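Local coordinates for glycogen synthase (Cyanobacterium sp. CLg1, PDB 6GNF), which is a starch synthase-type glycosyltransferase of the GT-B fold, with two Rossmann-like domains facing a cleft that here holds ADP and a glycan, at residues G300-T305 against L458-P463; N202-G207 against S431-C436; Q267-S272 against V533-Q538; H277-S282 against V296-I301. All coordinates share one frame; numbering follows the deposited sequence.

Contact 1: G300-T305 against L458-P463; sequences GITNGT and LVDTVP. With AC1 (4,6-dideoxy-4-{[(1S,4R,5S,6S)-4,5,6-trihydroxy-3-(hydroxymethyl)cyclohex-2-en-1-yl]amino}-alpha-D-glucopyranose), chain D.
At the seam between the two Rossmann-like domains, Thr302, in the loop that follows strand 298-300, faces Asp460 and Thr461 in the last turn of helix 457-461. The closest approach is methyl to methyl, Thr302 CG2 lying 3.5 Å from Thr461 CG2. Thr302 turns its other branch to the neighbouring residue, with OG1 4.0 Å from Asp460 CB. The two threonine side chains slant across one another, and no hydrogen bond joins the segments. Thr461 places OG1 between its backbone N and carbonyl carbon (chi1 52°), so the hydroxyl serves its own domain through Gly457 O and Gln440 NE2 while the methyl is presented to Thr302. This small apolar touch across the cleft is one instance of how a GT-B fold brings loops at the ends of one domain's strands up to helices of the other. Asp460 spans the same gap with its carboxylate, OD2 accepting from the backbone N of Asn274 at the start of helix 273-281. One residue beyond Thr302 the loop faces the ligand instead: Asn303 ND2 donates to O6B, the hydroxymethyl oxygen of AC1, at 2.8 Å with an N-H...O angle of 143°.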
# COMPACT_ATOMS: atom_id res chain seq x y z
N GLY A 300 -6.17 4.69 -13.80
CA GLY A 300 -4.98 4.28 -13.07
C GLY A 300 -3.78 5.14 -13.41
O GLY A 300 -3.57 5.52 -14.56
N ILE A 301 -2.98 5.43 -12.38
CA ILE A 301 -1.70 6.12 -12.54
C ILE A 301 -0.66 5.35 -11.75
O ILE A 301 -0.78 5.22 -10.54
CB ILE A 301 -1.76 7.57 -12.00
CG1 ILE A 301 -2.80 8.37 -12.77
CG2 ILE A 301 -0.39 8.23 -12.10
CD1 ILE A 301 -3.06 9.74 -12.18
N THR A 302 0.35 4.84 -12.43
CA THR A 302 1.38 4.02 -11.80
C THR A 302 2.15 4.80 -10.75
O THR A 302 2.68 5.87 -11.04
CB THR A 302 2.37 3.50 -12.87
OG1 THR A 302 1.66 2.71 -13.82
CG2 THR A 302 3.47 2.64 -12.25
N ASN A 303 2.27 4.23 -9.54
CA ASN A 303 3.02 4.87 -8.46
C ASN A 303 4.47 5.07 -8.87
O ASN A 303 5.04 4.21 -9.55
CB ASN A 303 3.04 4.02 -7.19
CG ASN A 303 1.72 4.01 -6.45
OD1 ASN A 303 0.89 4.91 -6.60
ND2 ASN A 303 1.52 2.98 -5.63
N GLY A 304 5.05 6.18 -8.45
CA GLY A 304 6.49 6.34 -8.43
C GLY A 304 6.98 6.07 -7.03
O GLY A 304 6.28 5.46 -6.20
N THR A 305 8.19 6.51 -6.75
CA THR A 305 8.79 6.34 -5.45
C THR A 305 9.86 7.41 -5.19
O THR A 305 10.41 7.99 -6.12
CB THR A 305 9.41 4.94 -5.34
OG1 THR A 305 9.88 4.72 -4.01
CG2 THR A 305 10.57 4.77 -6.32
N LEU A 458 2.36 -4.74 -11.82
CA LEU A 458 3.60 -5.46 -12.14
C LEU A 458 3.76 -5.59 -13.65
O LEU A 458 4.87 -5.53 -14.17
CB LEU A 458 3.62 -6.84 -11.47
CG LEU A 458 3.57 -6.84 -9.94
CD1 LEU A 458 3.41 -8.26 -9.41
CD2 LEU A 458 4.80 -6.18 -9.35
N VAL A 459 2.64 -5.74 -14.35
CA VAL A 459 2.64 -5.75 -15.81
C VAL A 459 3.08 -4.39 -16.34
O VAL A 459 3.87 -4.30 -17.27
CB VAL A 459 1.25 -6.10 -16.40
CG1 VAL A 459 1.28 -6.01 -17.92
CG2 VAL A 459 0.83 -7.50 -15.96
N ASP A 460 2.58 -3.32 -15.75
CA ASP A 460 2.93 -1.96 -16.16
C ASP A 460 4.38 -1.60 -15.89
O ASP A 460 4.99 -0.89 -16.68
CB ASP A 460 2.02 -0.92 -15.46
CG ASP A 460 0.62 -0.89 -16.01
OD1 ASP A 460 0.45 -0.88 -17.24
OD2 ASP A 460 -0.33 -0.86 -15.20
N THR A 461 4.90 -2.04 -14.75
CA THR A 461 6.21 -1.59 -14.27
C THR A 461 7.39 -2.46 -14.69
O THR A 461 8.53 -2.03 -14.63
CB THR A 461 6.22 -1.48 -12.73
OG1 THR A 461 5.76 -2.72 -12.16
CG2 THR A 461 5.32 -0.35 -12.29
N VAL A 462 7.10 -3.69 -15.12
CA VAL A 462 8.15 -4.63 -15.53
C VAL A 462 7.88 -5.15 -16.95
O VAL A 462 7.47 -6.30 -17.14
CB VAL A 462 8.26 -5.82 -14.55
CG1 VAL A 462 9.49 -6.68 -14.86
CG2 VAL A 462 8.33 -5.33 -13.12
N PRO A 463 8.08 -4.29 -17.96
CA PRO A 463 8.08 -4.77 -19.34
C PRO A 463 9.32 -5.62 -19.62
O PRO A 463 10.22 -5.69 -18.78
CB PRO A 463 8.09 -3.47 -20.16
CG PRO A 463 8.73 -2.47 -19.26
CD PRO A 463 8.22 -2.82 -17.90
C1 AC1 D . -3.23 -1.24 3.87
O2 AC1 D . -5.08 -0.12 2.74
C2 AC1 D . -3.66 -0.40 2.66
C4A AC1 D . 0.17 -0.81 -3.59
C3 AC1 D . -3.33 -1.09 1.34
O3 AC1 D . -3.60 -0.16 0.29
C4 AC1 D . -1.85 -1.56 1.30
N4A AC1 D . -1.45 -2.24 0.04
C5 AC1 D . -1.64 -2.47 2.52
O5 AC1 D . -1.89 -1.72 3.72
C6 AC1 D . -0.23 -3.03 2.62
C1B AC1 D . -1.55 -1.66 -1.30
C2B AC1 D . -1.13 -2.62 -2.46
O2B AC1 D . -0.88 -3.96 -2.03
C3B AC1 D . 0.12 -2.26 -3.22
O3B AC1 D . 0.17 -3.01 -4.43
O4 AC1 D . 1.49 -0.57 -4.11
C5B AC1 D . -0.09 0.06 -2.39
C7B AC1 D . -0.82 -0.34 -1.36
C6B AC1 D . 0.44 1.46 -2.39
O6B AC1 D . -0.11 2.12 -3.53

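Contact 2: N202-G207 against S431-C436. With AC1 (4,6-dideoxy-4-{[(1S,4R,5S,6S)-4,5,6-trihydroxy-3-(hydroxymethyl)cyclohex-2-en-1-yl]amino}-alpha-D-glucopyranose), chain D; BGC (beta-D-glucopyranose), chain B; SO4 (sulfate ion), chain J.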
# COMPACT_ATOMS: atom_id res chain seq x y z
N ASN A 202 -6.03 -0.61 -2.83
CA ASN A 202 -6.29 -2.04 -2.72
C ASN A 202 -7.77 -2.35 -2.59
O ASN A 202 -8.38 -2.00 -1.57
CB ASN A 202 -5.55 -2.62 -1.51
CG ASN A 202 -5.34 -4.13 -1.61
OD1 ASN A 202 -6.21 -4.88 -2.07
ND2 ASN A 202 -4.19 -4.59 -1.21
N ILE A 203 -8.32 -3.02 -3.60
CA ILE A 203 -9.75 -3.31 -3.69
C ILE A 203 -10.18 -4.47 -2.81
O ILE A 203 -11.38 -4.68 -2.62
CB ILE A 203 -10.16 -3.58 -5.16
CG1 ILE A 203 -11.67 -3.43 -5.38
CG2 ILE A 203 -9.73 -4.97 -5.61
CD1 ILE A 203 -12.10 -2.02 -5.68
N ALA A 204 -9.24 -5.23 -2.26
CA ALA A 204 -9.59 -6.38 -1.43
C ALA A 204 -10.24 -5.94 -0.12
O ALA A 204 -11.04 -6.68 0.45
CB ALA A 204 -8.37 -7.23 -1.14
N PHE A 205 -9.97 -4.73 0.34
CA PHE A 205 -10.55 -4.23 1.57
C PHE A 205 -11.42 -3.03 1.25
O PHE A 205 -10.95 -2.04 0.67
CB PHE A 205 -9.46 -3.90 2.59
CG PHE A 205 -8.45 -5.00 2.75
CD1 PHE A 205 -8.79 -6.18 3.40
CD2 PHE A 205 -7.17 -4.88 2.21
CE1 PHE A 205 -7.88 -7.21 3.52
CE2 PHE A 205 -6.25 -5.91 2.33
CZ PHE A 205 -6.61 -7.07 3.00
N GLN A 206 -12.69 -3.13 1.61
CA GLN A 206 -13.72 -2.23 1.11
C GLN A 206 -14.56 -1.54 2.20
O GLN A 206 -15.41 -0.72 1.87
CB GLN A 206 -14.65 -3.03 0.18
CG GLN A 206 -13.92 -3.72 -0.95
CD GLN A 206 -14.82 -4.57 -1.82
OE1 GLN A 206 -15.97 -4.84 -1.47
NE2 GLN A 206 -14.30 -5.02 -2.95
N GLY A 207 -14.31 -1.87 3.46
CA GLY A 207 -15.12 -1.36 4.56
C GLY A 207 -16.48 -2.01 4.53
O GLY A 207 -17.51 -1.32 4.52
N SER A 431 3.01 -12.46 -6.61
CA SER A 431 1.76 -11.93 -6.11
C SER A 431 0.56 -12.53 -6.83
O SER A 431 0.61 -12.76 -8.04
CB SER A 431 1.73 -10.40 -6.25
OG SER A 431 2.80 -9.81 -5.54
N ARG A 432 -0.51 -12.78 -6.09
CA ARG A 432 -1.77 -13.24 -6.66
C ARG A 432 -2.59 -12.07 -7.20
O ARG A 432 -3.37 -12.23 -8.13
CB ARG A 432 -2.58 -14.02 -5.63
CG ARG A 432 -1.93 -15.33 -5.23
CD ARG A 432 -2.83 -16.16 -4.33
NE ARG A 432 -2.30 -17.51 -4.12
CZ ARG A 432 -1.48 -17.89 -3.15
NH1 ARG A 432 -1.05 -17.04 -2.23
NH2 ARG A 432 -1.07 -19.15 -3.09
N PHE A 433 -2.45 -10.90 -6.58
CA PHE A 433 -2.92 -9.64 -7.15
C PHE A 433 -2.02 -8.53 -6.61
O PHE A 433 -1.48 -8.66 -5.51
CB PHE A 433 -4.39 -9.39 -6.82
CG PHE A 433 -4.69 -9.43 -5.34
CD1 PHE A 433 -4.94 -10.64 -4.70
CD2 PHE A 433 -4.72 -8.26 -4.60
CE1 PHE A 433 -5.21 -10.68 -3.34
CE2 PHE A 433 -4.99 -8.29 -3.24
CZ PHE A 433 -5.23 -9.50 -2.61
N GLU A 434 -1.84 -7.47 -7.38
CA GLU A 434 -0.91 -6.41 -7.01
C GLU A 434 -1.28 -5.09 -7.68
O GLU A 434 -0.91 -4.86 -8.82
CB GLU A 434 0.52 -6.81 -7.38
CG GLU A 434 1.59 -6.01 -6.65
CD GLU A 434 1.59 -6.28 -5.17
OE1 GLU A 434 2.00 -7.40 -4.80
OE2 GLU A 434 1.20 -5.38 -4.38
N PRO A 435 -2.02 -4.23 -6.96
CA PRO A 435 -2.42 -2.94 -7.51
C PRO A 435 -1.28 -2.17 -8.16
O PRO A 435 -1.44 -1.66 -9.28
CB PRO A 435 -2.97 -2.21 -6.27
CG PRO A 435 -3.60 -3.31 -5.49
CD PRO A 435 -2.70 -4.50 -5.68
N CYS A 436 -0.13 -2.10 -7.51
CA CYS A 436 1.07 -1.55 -8.14
C CYS A 436 2.32 -2.30 -7.72
O CYS A 436 3.01 -2.87 -8.56
CB CYS A 436 1.24 -0.06 -7.83
SG CYS A 436 2.63 0.70 -8.70
C1 AC1 D . -3.23 -1.24 3.87
O2 AC1 D . -5.08 -0.12 2.74
C2 AC1 D . -3.66 -0.40 2.66
C4A AC1 D . 0.17 -0.81 -3.59
C3 AC1 D . -3.33 -1.09 1.34
O3 AC1 D . -3.60 -0.16 0.29
C4 AC1 D . -1.85 -1.56 1.30
N4A AC1 D . -1.45 -2.24 0.04
C5 AC1 D . -1.64 -2.47 2.52
O5 AC1 D . -1.89 -1.72 3.72
C6 AC1 D . -0.23 -3.03 2.62
C1B AC1 D . -1.55 -1.66 -1.30
C2B AC1 D . -1.13 -2.62 -2.46
O2B AC1 D . -0.88 -3.96 -2.03
C3B AC1 D . 0.12 -2.26 -3.22
O3B AC1 D . 0.17 -3.01 -4.43
O4 AC1 D . 1.49 -0.57 -4.11
C5B AC1 D . -0.09 0.06 -2.39
C7B AC1 D . -0.82 -0.34 -1.36
C6B AC1 D . 0.44 1.46 -2.39
O6B AC1 D . -0.11 2.12 -3.53
C2 BGC B . -9.11 -7.61 7.92
C3 BGC B . -8.58 -6.30 7.33
C4 BGC B . -7.05 -6.34 7.35
C5 BGC B . -6.46 -7.65 6.79
C6 BGC B . -5.00 -7.78 7.19
C1 BGC B . -8.56 -8.76 7.06
O1 BGC B . -9.15 -10.01 7.44
O2 BGC B . -10.54 -7.65 7.96
O3 BGC B . -9.07 -5.15 8.04
O4 BGC B . -6.55 -5.26 6.56
O5 BGC B . -7.14 -8.82 7.24
O6 BGC B . -4.29 -8.30 6.06
S SO4 J . -12.49 -4.52 5.94
O1 SO4 J . -12.29 -3.36 5.04
O2 SO4 J . -13.89 -4.53 6.42
O3 SO4 J . -11.54 -4.42 7.07
O4 SO4 J . -12.25 -5.77 5.19
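With CG anti to its backbone N (chi1 -159°), Asn202 swings its amide toward the 431-436 loop, where Phe433, its CG set between backbone N and carbonyl carbon (chi1 55°), brings its ring to meet it. Asn202 OD1 sits at the ring edge, 3.8 Å from Phe433 CE2, and amide and ring planes stand 80° apart. The same oxygen accepts from Ala204 N at 3.1 Å, closing an Asx turn that, with ND2 bonded to Gln362 OE1, fixes the amide's rotation. Ala204 CB adds an apolar touch, 4.1 Å from Phe433 CE2, while Pro435 CG packs against Asn202 CA. Ligands occupy the ground beside this seam. Glu434, bent at its second torsion, receives a hydrogen bond at OE2 from AC1 O3B (2.6 Å), and Cys436 N donates to that hydroxyl in an almost straight line at 3.2 Å, so O3B is gripped twice. Ser431 OG donates to the anti lone pair of OE1, helping to hold the carboxylate, and Lys363 forms a salt bridge with OE2. Farther along, the Phe205 ring is sandwiched between Ala204 CB on one face and BGC O4 on the other, 3.8 Å above its plane, with an oxygen of a sulfate, probably from the crystallisation liquor, at its edge. Around AC1, loops of both domains meet, as is characteristic of the interdomain cleft of GT-B glycosyltransferases.

Contact 3: Q267-S272 against V533-Q538; sequences QALTVS and VDIFEQ
Gln267 and Leu269 approach Ile535 in two different ways, one laid across it and the other meeting it end-on. The extended Gln267 chain, with CG anti to its backbone N (chi1 -171°), crosses the isoleucine at about a right angle, and its amide rests on the short branch: OE1 is 3.6 Å from Ile535 CG2, with CD and NE2 only slightly farther. The long branch of Ile535 runs instead toward Leu269, and the two side chains meet tip to tip, Leu269 CD2 lying 3.8 Å from Ile535 CD1. Spacing two residues apart on strand 267-270 sends both partners out of the same face of the mixed, Rossmann-like sheet, onto which helix 526-540 packs. That helix follows the second domain in sequence yet lies on the first, the return crossing familiar from GT-B folds. Ile301 and Val197 extend the apolar surface, touching Ile535 and Phe536 respectively. The polar end of the glutamine is tied in by a water, which donates both to Gln267 OE1 at 2.6 Å and to the backbone O of Ile535 at 2.7 Å.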
# COMPACT_ATOMS: atom_id res chain seq x y z
N GLN A 267 -14.22 11.96 -8.70
CA GLN A 267 -13.45 11.10 -9.59
C GLN A 267 -12.74 9.99 -8.82
O GLN A 267 -12.23 10.22 -7.72
CB GLN A 267 -12.42 11.90 -10.39
CG GLN A 267 -11.75 11.07 -11.47
CD GLN A 267 -11.20 11.90 -12.60
OE1 GLN A 267 -11.36 13.13 -12.64
NE2 GLN A 267 -10.57 11.23 -13.55
N ALA A 268 -12.71 8.81 -9.42
CA ALA A 268 -12.09 7.65 -8.82
C ALA A 268 -10.81 7.31 -9.57
O ALA A 268 -10.81 7.25 -10.79
CB ALA A 268 -13.06 6.47 -8.86
N LEU A 269 -9.72 7.18 -8.82
CA LEU A 269 -8.41 6.85 -9.39
C LEU A 269 -7.84 5.63 -8.68
O LEU A 269 -8.24 5.28 -7.56
CB LEU A 269 -7.43 8.00 -9.20
CG LEU A 269 -7.77 9.36 -9.82
CD1 LEU A 269 -6.73 10.40 -9.42
CD2 LEU A 269 -7.84 9.24 -11.33
N THR A 270 -6.86 5.00 -9.32
CA THR A 270 -6.10 3.94 -8.67
C THR A 270 -4.62 3.96 -9.10
O THR A 270 -4.20 4.85 -9.83
CB THR A 270 -6.76 2.57 -8.86
OG1 THR A 270 -6.15 1.62 -7.98
CG2 THR A 270 -6.66 2.10 -10.30
N VAL A 271 -3.85 2.97 -8.63
CA VAL A 271 -2.40 3.10 -8.60
C VAL A 271 -1.66 2.37 -9.74
O VAL A 271 -0.43 2.26 -9.70
CB VAL A 271 -1.86 2.72 -7.22
CG1 VAL A 271 -2.32 3.73 -6.18
CG2 VAL A 271 -2.30 1.32 -6.81
N SER A 272 -2.38 1.93 -10.76
CA SER A 272 -1.79 1.53 -12.05
C SER A 272 -2.89 1.35 -13.10
O SER A 272 -4.01 0.94 -12.76
CB SER A 272 -0.96 0.24 -11.94
OG SER A 272 -1.78 -0.90 -11.91
N VAL A 533 -1.82 16.10 -11.38
CA VAL A 533 -2.08 17.53 -11.54
C VAL A 533 -3.05 17.77 -12.69
O VAL A 533 -3.96 18.59 -12.56
CB VAL A 533 -0.78 18.33 -11.77
CG1 VAL A 533 -1.07 19.76 -12.20
CG2 VAL A 533 0.06 18.35 -10.50
N ASP A 534 -2.86 17.08 -13.81
CA ASP A 534 -3.78 17.21 -14.95
C ASP A 534 -5.21 16.85 -14.60
O ASP A 534 -6.14 17.57 -14.94
CB ASP A 534 -3.33 16.36 -16.13
CG ASP A 534 -2.15 16.97 -16.87
OD1 ASP A 534 -1.70 18.07 -16.46
OD2 ASP A 534 -1.68 16.38 -17.87
N ILE A 535 -5.37 15.71 -13.93
CA ILE A 535 -6.68 15.28 -13.47
C ILE A 535 -7.28 16.29 -12.50
O ILE A 535 -8.44 16.67 -12.65
CB ILE A 535 -6.62 13.86 -12.88
CG1 ILE A 535 -6.59 12.85 -14.04
CG2 ILE A 535 -7.83 13.57 -12.00
CD1 ILE A 535 -5.99 11.52 -13.68
N PHE A 536 -6.47 16.76 -11.55
CA PHE A 536 -6.93 17.75 -10.57
C PHE A 536 -7.37 19.05 -11.25
O PHE A 536 -8.40 19.61 -10.89
CB PHE A 536 -5.86 18.06 -9.52
CG PHE A 536 -5.50 16.91 -8.62
CD1 PHE A 536 -6.38 15.86 -8.38
CD2 PHE A 536 -4.27 16.89 -7.97
CE1 PHE A 536 -6.02 14.81 -7.54
CE2 PHE A 536 -3.91 15.85 -7.13
CZ PHE A 536 -4.79 14.81 -6.91
N GLU A 537 -6.61 19.50 -12.23
CA GLU A 537 -6.93 20.75 -12.94
C GLU A 537 -8.24 20.67 -13.71
O GLU A 537 -8.96 21.66 -13.81
CB GLU A 537 -5.79 21.18 -13.86
CG GLU A 537 -4.70 21.95 -13.13
CD GLU A 537 -3.41 22.10 -13.92
OE1 GLU A 537 -3.32 21.64 -15.09
OE2 GLU A 537 -2.46 22.68 -13.35
N GLN A 538 -8.55 19.49 -14.25
CA GLN A 538 -9.83 19.26 -14.93
C GLN A 538 -11.02 19.32 -13.97
O GLN A 538 -12.09 19.80 -14.34
CB GLN A 538 -9.83 17.91 -15.64
CG GLN A 538 -8.97 17.78 -16.89
CD GLN A 538 -9.03 19.01 -17.77
OE1 GLN A 538 -9.94 19.16 -18.59
NE2 GLN A 538 -8.08 19.91 -17.59
O HOH W 1 -10.45 15.26 -13.79

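Contact 4: H277-S282 against V296-I301; sequences HEVTSS and VGLTGI
No ring or other flat side chain enters the meeting of Val279 and Thr280 with Leu298; the CB of His277, which carries the imidazole, points away from the strand, and the contact is made by methyl groups and the CB atoms beneath them. It lies within a beta-alpha-beta crossover of the Rossmann-like first domain: strand 267-270 leads into helix 273-281, and after helix 290-296 the chain returns as strand 298-300, parallel and adjacent to the first. The CB of Leu298 points toward the helix, and with CG anti to its backbone N (chi1 179°) the branch end is set against Val279. There it crosses Val279 at about a right angle, with CD2 3.7 Å from Val279 CG1 and 3.9 Å from Val279 CB. Thr280 meets the base of the same side chain rather than its end, its CG2 lying 4.1 Å from Leu298 CB. The threonine's OG1 is turned back along the helix to Ala276 O, so that the methyl is the branch facing the strand. Ala293 of helix 290-296 touches both Val279 and Thr280, and Arg294 NH1 bonds to Thr280 O, tying the two helices of the crossover together. Gly297, the first residue to leave the helix, does so at a positive phi of 84°. Immediately after it, the second methyl of Leu298, CD1, reaches the neighbouring strand, 3.6 Å from the carbonyl carbon of Leu269.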
# COMPACT_ATOMS: atom_id res chain seq x y z
N HIS A 277 -7.91 -1.53 -15.13
CA HIS A 277 -8.46 -2.44 -16.11
C HIS A 277 -8.99 -3.71 -15.46
O HIS A 277 -10.07 -4.17 -15.80
CB HIS A 277 -7.37 -2.79 -17.12
CG HIS A 277 -7.87 -3.44 -18.35
ND1 HIS A 277 -8.53 -4.65 -18.32
CD2 HIS A 277 -7.75 -3.11 -19.66
CE1 HIS A 277 -8.83 -5.02 -19.55
NE2 HIS A 277 -8.37 -4.10 -20.38
N GLU A 278 -8.21 -4.30 -14.55
CA GLU A 278 -8.63 -5.53 -13.87
C GLU A 278 -9.87 -5.31 -13.04
O GLU A 278 -10.80 -6.11 -13.07
CB GLU A 278 -7.51 -6.06 -12.97
CG GLU A 278 -6.37 -6.72 -13.72
CD GLU A 278 -5.18 -7.04 -12.85
OE1 GLU A 278 -5.02 -6.44 -11.77
OE2 GLU A 278 -4.41 -7.92 -13.27
N VAL A 279 -9.92 -4.18 -12.33
CA VAL A 279 -11.02 -3.88 -11.43
C VAL A 279 -12.34 -3.74 -12.18
O VAL A 279 -13.36 -4.25 -11.74
CB VAL A 279 -10.73 -2.61 -10.60
CG1 VAL A 279 -11.98 -2.12 -9.88
CG2 VAL A 279 -9.63 -2.89 -9.59
N THR A 280 -12.31 -3.04 -13.32
CA THR A 280 -13.53 -2.76 -14.06
C THR A 280 -13.95 -3.92 -14.98
O THR A 280 -15.03 -3.87 -15.57
CB THR A 280 -13.39 -1.49 -14.91
OG1 THR A 280 -12.22 -1.59 -15.72
CG2 THR A 280 -13.24 -0.28 -14.03
N SER A 281 -13.11 -4.94 -15.12
CA SER A 281 -13.35 -6.00 -16.11
C SER A 281 -14.05 -7.25 -15.61
O SER A 281 -14.58 -7.99 -16.43
CB SER A 281 -12.04 -6.43 -16.74
OG SER A 281 -11.44 -5.38 -17.48
N SER A 282 -14.02 -7.55 -14.32
CA SER A 282 -14.70 -8.75 -13.82
C SER A 282 -14.92 -8.74 -12.32
O SER A 282 -14.18 -8.08 -11.59
CB SER A 282 -13.92 -10.02 -14.20
OG SER A 282 -12.76 -10.21 -13.40
N VAL A 296 -18.85 4.39 -12.48
CA VAL A 296 -18.26 5.65 -12.06
C VAL A 296 -17.07 6.05 -12.94
O VAL A 296 -16.80 7.24 -13.10
CB VAL A 296 -17.87 5.56 -10.57
CG1 VAL A 296 -16.87 6.63 -10.17
CG2 VAL A 296 -19.12 5.64 -9.72
N GLY A 297 -16.40 5.06 -13.54
CA GLY A 297 -15.16 5.31 -14.27
C GLY A 297 -13.99 5.32 -13.31
O GLY A 297 -14.04 5.95 -12.26
N LEU A 298 -12.93 4.60 -13.67
CA LEU A 298 -11.76 4.43 -12.83
C LEU A 298 -10.51 4.50 -13.70
O LEU A 298 -10.35 3.72 -14.62
CB LEU A 298 -11.83 3.07 -12.11
CG LEU A 298 -10.68 2.69 -11.18
CD1 LEU A 298 -10.59 3.66 -10.01
CD2 LEU A 298 -10.88 1.27 -10.67
N THR A 299 -9.63 5.45 -13.39
CA THR A 299 -8.37 5.64 -14.11
C THR A 299 -7.20 5.27 -13.21
O THR A 299 -7.23 5.57 -12.01
CB THR A 299 -8.18 7.12 -14.51
OG1 THR A 299 -9.28 7.53 -15.31
CG2 THR A 299 -6.90 7.34 -15.30
N GLY A 300 -6.17 4.69 -13.80
CA GLY A 300 -4.98 4.28 -13.07
C GLY A 300 -3.78 5.14 -13.41
O GLY A 300 -3.57 5.52 -14.56
N ILE A 301 -2.98 5.43 -12.38
CA ILE A 301 -1.70 6.12 -12.54
C ILE A 301 -0.66 5.35 -11.75
O ILE A 301 -0.78 5.22 -10.54
CB ILE A 301 -1.76 7.57 -12.00
CG1 ILE A 301 -2.80 8.37 -12.77
CG2 ILE A 301 -0.39 8.23 -12.10
CD1 ILE A 301 -3.06 9.74 -12.18

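All four contacts are partly buried, but contact 2 lies deepest, its centre about 9 Å from the centre of the chain, against about 13, 17 and 18 Å for contacts 1, 4 and 3. Contacts 1 and 2 join the two domains and both touch AC1, so small apolar touches sit beside ligand hydrogen bonds. Contacts 3 and 4 lie within the first domain, on opposite faces of neighbouring strands 267-270 and 298-300, and use chiefly methyl groups, with a bridging water in contact 3. Ser272 bonds to Pro435 O of contact 2, tying the strand's end to the cleft, while Ile301 CD1 packs on Ile535 CD1, joining contact 1's loop to contact 3's helix.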